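Local structure of CRISPR protein (Archaeoglobus fulgidus, 4MJK) at residues 131-136 with 251-256; 179-184 with 259-264. The protein probably serves as the Cas5 subunit of a type I-A Cascade complex, helping to assemble the complex around its CRISPR RNA. One frame throughout, in Å; residues are numbered along the deposited sequence.

From the N terminus the chain reaches 131-136, then 179-184, then 251-256 and finally 259-264, so the segments alternate and the two contacts cross. Contact 1 closes a long loop from strand 127-134 to strand 250-255, bringing together two non-adjacent strands of the six-stranded antiparallel sheet. Contact 2 begins inside that loop and closes outside it, joining the short strand 180-181 of the three-stranded sheet to 258-263, the last strand of the larger one. Strands 250-255 and 258-263 follow each other and pair directly, Y253 N lying 2.7 Å from V260 O in a probable hydrogen bond. Contact 1 joins strands across the larger sheet, and contact 2 ties its edge to the smaller.

Contact 1 of 2, residues 131-136 with 251-256; sequences FLVFKE and KAYEAG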
ATOM      1  N   PHE A 131       5.298  13.059 -18.098  1.00  9.01           N
ATOM      2  CA  PHE A 131       5.803  13.973 -19.109  1.00 11.31           C
ATOM      3  C   PHE A 131       4.563  14.689 -19.616  1.00 12.36           C
ATOM      4  O   PHE A 131       3.700  14.080 -20.271  1.00  9.63           O
ATOM      5  CB  PHE A 131       6.514  13.172 -20.220  1.00 10.70           C
ATOM      6  CG  PHE A 131       7.193  14.016 -21.284  1.00 13.26           C
ATOM      7  CD1 PHE A 131       7.215  15.397 -21.207  1.00 12.74           C
ATOM      8  CD2 PHE A 131       7.818  13.400 -22.365  1.00 12.45           C
ATOM      9  CE1 PHE A 131       7.848  16.158 -22.199  1.00 15.74           C
ATOM     10  CE2 PHE A 131       8.465  14.161 -23.355  1.00 15.54           C
ATOM     11  CZ  PHE A 131       8.472  15.539 -23.265  1.00 13.42           C
ATOM     12  N   LEU A 132       4.455  15.969 -19.260  1.00 10.39           N
ATOM     13  CA  LEU A 132       3.336  16.809 -19.653  1.00 12.25           C
ATOM     14  C   LEU A 132       3.834  17.857 -20.635  1.00 15.32           C
ATOM     15  O   LEU A 132       4.961  18.355 -20.504  1.00 15.77           O
ATOM     16  CB  LEU A 132       2.712  17.507 -18.434  1.00 14.37           C
ATOM     17  CG  LEU A 132       1.734  16.662 -17.595  1.00 15.70           C
ATOM     18  CD1 LEU A 132       2.480  15.553 -16.879  1.00 13.05           C
ATOM     19  CD2 LEU A 132       0.972  17.527 -16.589  1.00 18.23           C
ATOM     20  N   VAL A 133       3.003  18.184 -21.620  1.00 14.18           N
ATOM     21  CA  VAL A 133       3.342  19.242 -22.567  1.00 15.83           C
ATOM     22  C   VAL A 133       2.186  20.236 -22.585  1.00 15.05           C
ATOM     23  O   VAL A 133       1.038  19.826 -22.696  1.00 15.99           O
ATOM     24  CB  VAL A 133       3.565  18.696 -24.009  1.00 15.14           C
ATOM     25  CG1 VAL A 133       3.860  19.861 -24.978  1.00 18.31           C
ATOM     26  CG2 VAL A 133       4.708  17.662 -24.043  1.00 14.97           C
ATOM     27  N   PHE A 134       2.488  21.529 -22.457  1.00 17.27           N
ATOM     28  CA  PHE A 134       1.471  22.581 -22.535  1.00 17.59           C
ATOM     29  C   PHE A 134       1.734  23.561 -23.688  1.00 21.18           C
ATOM     30  O   PHE A 134       2.870  23.749 -24.112  1.00 21.85           O
ATOM     31  CB  PHE A 134       1.400  23.366 -21.222  1.00 19.23           C
ATOM     32  CG  PHE A 134       0.929  22.549 -20.052  1.00 19.64           C
ATOM     33  CD1 PHE A 134      -0.425  22.379 -19.812  1.00 20.37           C
ATOM     34  CD2 PHE A 134       1.842  21.957 -19.191  1.00 18.65           C
ATOM     35  CE1 PHE A 134      -0.869  21.627 -18.725  1.00 21.44           C
ATOM     36  CE2 PHE A 134       1.410  21.198 -18.103  1.00 16.86           C
ATOM     37  CZ  PHE A 134       0.060  21.034 -17.873  1.00 16.62           C
ATOM     38  N   LYS A 135       0.671  24.201 -24.170  1.00 21.50           N
ATOM     39  CA  LYS A 135       0.782  25.144 -25.281  1.00 27.52           C
ATOM     40  C   LYS A 135       1.630  26.344 -24.867  1.00 34.17           C
ATOM     41  O   LYS A 135       2.347  26.920 -25.692  1.00 35.10           O
ATOM     42  CB  LYS A 135      -0.606  25.600 -25.726  1.00 27.67           C
ATOM     43  CG  LYS A 135      -0.702  25.994 -27.185  1.00 39.56           C
ATOM     44  CD  LYS A 135      -2.146  26.318 -27.536  1.00 40.44           C
ATOM     45  CE  LYS A 135      -3.088  25.389 -26.780  1.00 33.57           C
ATOM     46  NZ  LYS A 135      -4.516  25.769 -26.973  1.00 45.92           N
ATOM     47  N   GLU A 136       1.538  26.723 -23.594  1.00 32.38           N
ATOM     48  CA  GLU A 136       2.476  27.689 -23.011  1.00 38.69           C
ATOM     49  C   GLU A 136       2.741  27.364 -21.548  1.00 35.49           C
ATOM     50  O   GLU A 136       2.170  26.425 -21.008  1.00 36.96           O
ATOM     51  CB  GLU A 136       1.944  29.112 -23.115  1.00 39.06           C
ATOM     52  CG  GLU A 136       0.748  29.374 -22.242  1.00 39.70           C
ATOM     53  CD  GLU A 136      -0.544  29.288 -23.016  1.00 42.62           C
ATOM     54  OE1 GLU A 136      -0.591  29.808 -24.152  1.00 44.56           O
ATOM     55  OE2 GLU A 136      -1.512  28.696 -22.492  1.00 46.37           O
ATOM     56  N   LYS A 251       0.246  14.304 -32.418  1.00 15.90           N
ATOM     57  CA  LYS A 251       1.646  14.595 -32.669  1.00 17.15           C
ATOM     58  C   LYS A 251       2.466  13.967 -31.561  1.00 17.70           C
ATOM     59  O   LYS A 251       1.965  13.750 -30.462  1.00 17.37           O
ATOM     60  CB  LYS A 251       1.905  16.099 -32.625  1.00 22.18           C
ATOM     61  CG  LYS A 251       1.107  16.938 -33.626  1.00 24.13           C
ATOM     62  CD  LYS A 251       1.640  16.749 -35.036  1.00 30.86           C
ATOM     63  CE  LYS A 251       0.921  17.655 -36.024  1.00 33.41           C
ATOM     64  NZ  LYS A 251       1.299  17.299 -37.411  1.00 37.12           N
ATOM     65  N   ALA A 252       3.733  13.720 -31.849  1.00 16.79           N
ATOM     66  CA  ALA A 252       4.701  13.295 -30.858  1.00 17.19           C
ATOM     67  C   ALA A 252       5.499  14.505 -30.386  1.00 19.75           C
ATOM     68  O   ALA A 252       5.900  15.347 -31.200  1.00 21.57           O
ATOM     69  CB  ALA A 252       5.630  12.264 -31.466  1.00 17.72           C
ATOM     70  N   TYR A 253       5.728  14.605 -29.080  1.00 14.11           N
ATOM     71  CA  TYR A 253       6.517  15.703 -28.533  1.00 15.39           C
ATOM     72  C   TYR A 253       7.779  15.139 -27.923  1.00 17.81           C
ATOM     73  O   TYR A 253       7.725  14.198 -27.132  1.00 13.98           O
ATOM     74  CB  TYR A 253       5.722  16.500 -27.493  1.00 16.46           C
ATOM     75  CG  TYR A 253       4.523  17.180 -28.082  1.00 16.02           C
ATOM     76  CD1 TYR A 253       4.610  18.470 -28.594  1.00 19.52           C
ATOM     77  CD2 TYR A 253       3.299  16.523 -28.165  1.00 17.99           C
ATOM     78  CE1 TYR A 253       3.505  19.094 -29.158  1.00 21.50           C
ATOM     79  CE2 TYR A 253       2.186  17.141 -28.716  1.00 18.03           C
ATOM     80  CZ  TYR A 253       2.302  18.423 -29.221  1.00 21.16           C
ATOM     81  OH  TYR A 253       1.204  19.033 -29.781  1.00 24.86           O
ATOM     82  N   GLU A 254       8.918  15.699 -28.313  1.00 16.95           N
ATOM     83  CA  GLU A 254      10.199  15.120 -27.947  1.00 20.55           C
ATOM     84  C   GLU A 254      11.109  16.115 -27.246  1.00 20.43           C
ATOM     85  O   GLU A 254      11.188  17.287 -27.630  1.00 21.77           O
ATOM     86  CB  GLU A 254      10.905  14.524 -29.182  1.00 24.45           C
ATOM     87  CG  GLU A 254      12.312  13.987 -28.881  1.00 28.43           C
ATOM     88  CD  GLU A 254      12.894  13.148 -30.019  1.00 38.37           C
ATOM     89  OE1 GLU A 254      12.370  13.235 -31.152  1.00 42.97           O
ATOM     90  OE2 GLU A 254      13.873  12.402 -29.776  1.00 38.07           O
ATOM     91  N   ALA A 255      11.774  15.635 -26.200  1.00 20.34           N
ATOM     92  CA  ALA A 255      12.813  16.390 -25.513  1.00 24.17           C
ATOM     93  C   ALA A 255      13.954  15.423 -25.258  1.00 26.81           C
ATOM     94  O   ALA A 255      13.859  14.551 -24.390  1.00 21.57           O
ATOM     95  CB  ALA A 255      12.291  16.957 -24.195  1.00 19.77           C
ATOM     96  N   GLY A 256      15.032  15.560 -26.021  1.00 28.68           N
ATOM     97  CA  GLY A 256      16.108  14.593 -25.931  1.00 25.70           C
ATOM     98  C   GLY A 256      15.546  13.236 -26.285  1.00 28.22           C
ATOM     99  O   GLY A 256      14.900  13.084 -27.321  1.00 27.52           O
TER
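This is apolar packing on the face of the six-stranded antiparallel sheet away from helix 33-46, in what is probably the ferredoxin-like (RAMP) fold of Cas5 proteins, with V133 and F131 of one strand meeting Y253 and A255 of another. In the order of the sheet, strands 2-10 and 157-170 lie between 127-134 and 250-255, so the two meet through side chains. Their short axes come within 9.1 Å of each other with 110° between the chain directions, nearer perpendicular than antiparallel, consistent with a strongly curved sheet.

V133 rests both methyls against Y253. Its CG1 is anti to the backbone N (chi1 178°), which sets this methyl over one face of the Y253 ring in a CH-pi contact, 4.2 Å from the ring centroid and displaced toward the rim near CD1. The other methyl, CG2, rests 3.8 Å from Y253 CB. Beyond the ring, the Y253 hydroxyl is hydrogen-bonded to R263 O, so both ends of the aromatic side chain are held: one by valine methyls, the other by the neighbouring strand. L67 of strand 66-73 also touches this side chain.

On the same side of its strand, F131 reaches further along 250-255, while its ring packs edge-to-face with Y178. L132 projects from the reverse side of the sheet onto F36 and L37 of helix 33-46. At the far end of the F131 ring, CE2 sits 3.8 Å from Y253 O and CZ 4.2 Å from the methyl CB of A255.

Contact 2 of 2, residues 179-184 with 259-264; sequences SFPAED and VVIGRC
Two antiparallel sheets meet here, at the edge of each: I261 of strand 258-263, outermost in the six-stranded sheet, packs against F180 and P181 of strand 180-181, outermost in the three-stranded one. The CA atoms of F180 and I261 are 5.5 Å apart, yet the backbones are joined through a water and not by direct strand pairing. That water donates to S179 O at 2.8 Å and accepts from I261 N at 3.0 Å. V260 and G262, the residues flanking I261, bond through their backbones to Y253 and K251, whereas the I261 N-H turns to the other side, where the water takes it up.

The apolar part rests on the isoleucine. I261 and F180 run side by side, their side chains pointing the same way, with I261 CD1 3.6 Å from F180 CB and 3.7 Å from F180 CG. F180 has its CG between the backbone N and the carbonyl carbon (chi1 55°), which leads the ring obliquely past I261 CD1 and away toward C242 and V244 of strand 241-246. I261 reaches V244 and V246 of that same strand, so both side chains end on a common surface. P181 adds its CD, which lies 3.5 Å from I261 O and 4.3 Å from I261 CG2. F180 is backbone-bonded to R229 within its own sheet, while S179 OG is hydrogen-bonded to W71 N of strand 66-73 in the larger sheet.

Between these buried residues, then, the water satisfies an amide and a carbonyl that do not pair directly, while I261 CD1 packs on F180 and P181 CD lies against the I261 carbonyl; the backbones of 179-184 and 259-264 are linked by the water, not paired with each other.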
ATOM      1  N   SER A 179       3.152   6.083 -21.783  1.00  9.55           N
ATOM      2  CA  SER A 179       1.766   5.827 -22.135  1.00  9.32           C
ATOM      3  C   SER A 179       1.326   6.807 -23.219  1.00  9.87           C
ATOM      4  O   SER A 179       1.900   7.892 -23.363  1.00 11.29           O
ATOM      5  CB  SER A 179       0.868   5.958 -20.889  1.00  9.86           C
ATOM      6  OG  SER A 179       0.814   7.314 -20.444  1.00  8.94           O
ATOM      7  N   PHE A 180       0.306   6.437 -23.987  1.00 10.42           N
ATOM      8  CA  PHE A 180      -0.203   7.329 -25.011  1.00 10.32           C
ATOM      9  C   PHE A 180      -1.663   7.057 -25.319  1.00 11.54           C
ATOM     10  O   PHE A 180      -2.136   5.936 -25.177  1.00 11.02           O
ATOM     11  CB  PHE A 180       0.623   7.197 -26.288  1.00 11.69           C
ATOM     12  CG  PHE A 180       0.711   5.787 -26.817  1.00 13.25           C
ATOM     13  CD1 PHE A 180       1.717   4.926 -26.377  1.00 10.46           C
ATOM     14  CD2 PHE A 180      -0.205   5.326 -27.765  1.00 12.75           C
ATOM     15  CE1 PHE A 180       1.814   3.642 -26.866  1.00 11.14           C
ATOM     16  CE2 PHE A 180      -0.112   4.032 -28.268  1.00 10.78           C
ATOM     17  CZ  PHE A 180       0.892   3.191 -27.810  1.00 14.72           C
ATOM     18  N   PRO A 181      -2.381   8.088 -25.771  1.00 13.17           N
ATOM     19  CA  PRO A 181      -3.778   7.864 -26.147  1.00 13.04           C
ATOM     20  C   PRO A 181      -3.845   7.020 -27.420  1.00 15.76           C
ATOM     21  O   PRO A 181      -3.092   7.235 -28.371  1.00 17.73           O
ATOM     22  CB  PRO A 181      -4.318   9.280 -26.374  1.00 17.39           C
ATOM     23  CG  PRO A 181      -3.118  10.096 -26.719  1.00 16.91           C
ATOM     24  CD  PRO A 181      -1.930   9.471 -26.027  1.00 15.59           C
ATOM     25  N   ALA A 182      -4.737   6.045 -27.427  1.00 14.98           N
ATOM     26  CA  ALA A 182      -4.837   5.119 -28.546  1.00 16.55           C
ATOM     27  C   ALA A 182      -6.122   5.387 -29.321  1.00 18.49           C
ATOM     28  O   ALA A 182      -7.078   4.631 -29.226  1.00 23.98           O
ATOM     29  CB  ALA A 182      -4.814   3.670 -28.035  1.00 17.65           C
ATOM     30  N   GLU A 183      -6.157   6.473 -30.072  1.00 21.12           N
ATOM     31  CA  GLU A 183      -7.349   6.806 -30.850  1.00 23.12           C
ATOM     32  C   GLU A 183      -6.961   6.869 -32.323  1.00 23.72           C
ATOM     33  O   GLU A 183      -5.787   6.755 -32.663  1.00 23.64           O
ATOM     34  CB  GLU A 183      -7.948   8.135 -30.382  1.00 23.92           C
ATOM     35  CG  GLU A 183      -8.317   8.172 -28.892  1.00 25.78           C
ATOM     36  CD  GLU A 183      -9.516   7.287 -28.537  1.00 32.33           C
ATOM     37  OE1 GLU A 183     -10.178   6.747 -29.460  1.00 30.41           O
ATOM     38  OE2 GLU A 183      -9.799   7.129 -27.325  1.00 28.97           O
ATOM     39  N   ASP A 184      -7.934   7.047 -33.205  1.00 24.58           N
ATOM     40  CA  ASP A 184      -7.627   7.040 -34.633  1.00 27.85           C
ATOM     41  C   ASP A 184      -6.616   8.129 -34.945  1.00 25.93           C
ATOM     42  O   ASP A 184      -6.778   9.279 -34.530  1.00 25.39           O
ATOM     43  CB  ASP A 184      -8.892   7.212 -35.478  1.00 30.78           C
ATOM     44  CG  ASP A 184      -8.806   6.474 -36.803  1.00 36.12           C
ATOM     45  OD1 ASP A 184      -7.794   6.631 -37.515  1.00 36.55           O
ATOM     46  OD2 ASP A 184      -9.747   5.719 -37.127  1.00 40.92           O
ATOM     47  N   VAL A 259       9.957  10.895 -25.378  1.00 13.53           N
ATOM     48  CA  VAL A 259       8.923  11.146 -26.377  1.00 15.05           C
ATOM     49  C   VAL A 259       7.533  10.845 -25.831  1.00 14.07           C
ATOM     50  O   VAL A 259       7.275   9.763 -25.320  1.00 14.26           O
ATOM     51  CB  VAL A 259       9.141  10.300 -27.645  1.00 19.32           C
ATOM     52  CG1 VAL A 259       8.093  10.654 -28.710  1.00 18.34           C
ATOM     53  CG2 VAL A 259      10.550  10.508 -28.192  1.00 22.33           C
ATOM     54  N   VAL A 260       6.628  11.807 -25.928  1.00 13.85           N
ATOM     55  CA  VAL A 260       5.270  11.536 -25.514  1.00 12.18           C
ATOM     56  C   VAL A 260       4.287  11.933 -26.618  1.00 13.60           C
ATOM     57  O   VAL A 260       4.480  12.923 -27.311  1.00 13.03           O
ATOM     58  CB  VAL A 260       4.932  12.246 -24.195  1.00 12.38           C
ATOM     59  CG1 VAL A 260       4.900  13.775 -24.382  1.00 12.17           C
ATOM     60  CG2 VAL A 260       3.624  11.720 -23.647  1.00 13.09           C
ATOM     61  N   ILE A 261       3.236  11.146 -26.778  1.00 14.53           N
ATOM     62  CA  ILE A 261       2.253  11.395 -27.826  1.00 15.51           C
ATOM     63  C   ILE A 261       1.089  12.202 -27.264  1.00 15.37           C
ATOM     64  O   ILE A 261       0.555  11.874 -26.208  1.00 13.12           O
ATOM     65  CB  ILE A 261       1.733  10.069 -28.413  1.00 14.18           C
ATOM     66  CG1 ILE A 261       2.869   9.306 -29.088  1.00 16.49           C
ATOM     67  CG2 ILE A 261       0.606  10.314 -29.431  1.00 15.77           C
ATOM     68  CD1 ILE A 261       2.553   7.840 -29.286  1.00 16.84           C
ATOM     69  N   GLY A 262       0.704  13.263 -27.965  1.00 13.76           N
ATOM     70  CA  GLY A 262      -0.432  14.066 -27.547  1.00 16.59           C
ATOM     71  C   GLY A 262      -1.206  14.594 -28.745  1.00 19.56           C
ATOM     72  O   GLY A 262      -1.097  14.063 -29.847  1.00 17.65           O
ATOM     73  N   ARG A 263      -1.994  15.639 -28.526  1.00 19.02           N
ATOM     74  CA  ARG A 263      -2.809  16.195 -29.592  1.00 19.20           C
ATOM     75  C   ARG A 263      -2.074  17.341 -30.249  1.00 22.60           C
ATOM     76  O   ARG A 263      -1.175  17.939 -29.655  1.00 20.03           O
ATOM     77  CB  ARG A 263      -4.157  16.689 -29.051  1.00 20.82           C
ATOM     78  CG  ARG A 263      -4.051  17.816 -28.039  1.00 18.66           C
ATOM     79  CD  ARG A 263      -5.417  18.398 -27.698  1.00 20.84           C
ATOM     80  NE  ARG A 263      -5.377  19.236 -26.505  1.00 20.30           N
ATOM     81  CZ  ARG A 263      -6.414  19.929 -26.038  1.00 25.11           C
ATOM     82  NH1 ARG A 263      -7.574  19.907 -26.675  1.00 26.81           N
ATOM     83  NH2 ARG A 263      -6.289  20.657 -24.938  1.00 22.96           N
ATOM     84  N   CYS A 264      -2.452  17.657 -31.480  1.00 25.26           N
ATOM     85  CA  CYS A 264      -1.967  18.891 -32.079  1.00 29.54           C
ATOM     86  C   CYS A 264      -2.701  20.061 -31.432  1.00 32.27           C
ATOM     87  O   CYS A 264      -2.136  21.141 -31.286  1.00 36.78           O
ATOM     88  CB  CYS A 264      -2.174  18.896 -33.594  1.00 37.73           C
ATOM     89  SG  CYS A 264      -3.847  18.554 -34.109  1.00 60.95           S
TER
HETATM   90  O   HOH W   1       3.634   8.485 -25.503  1.00 12.10           O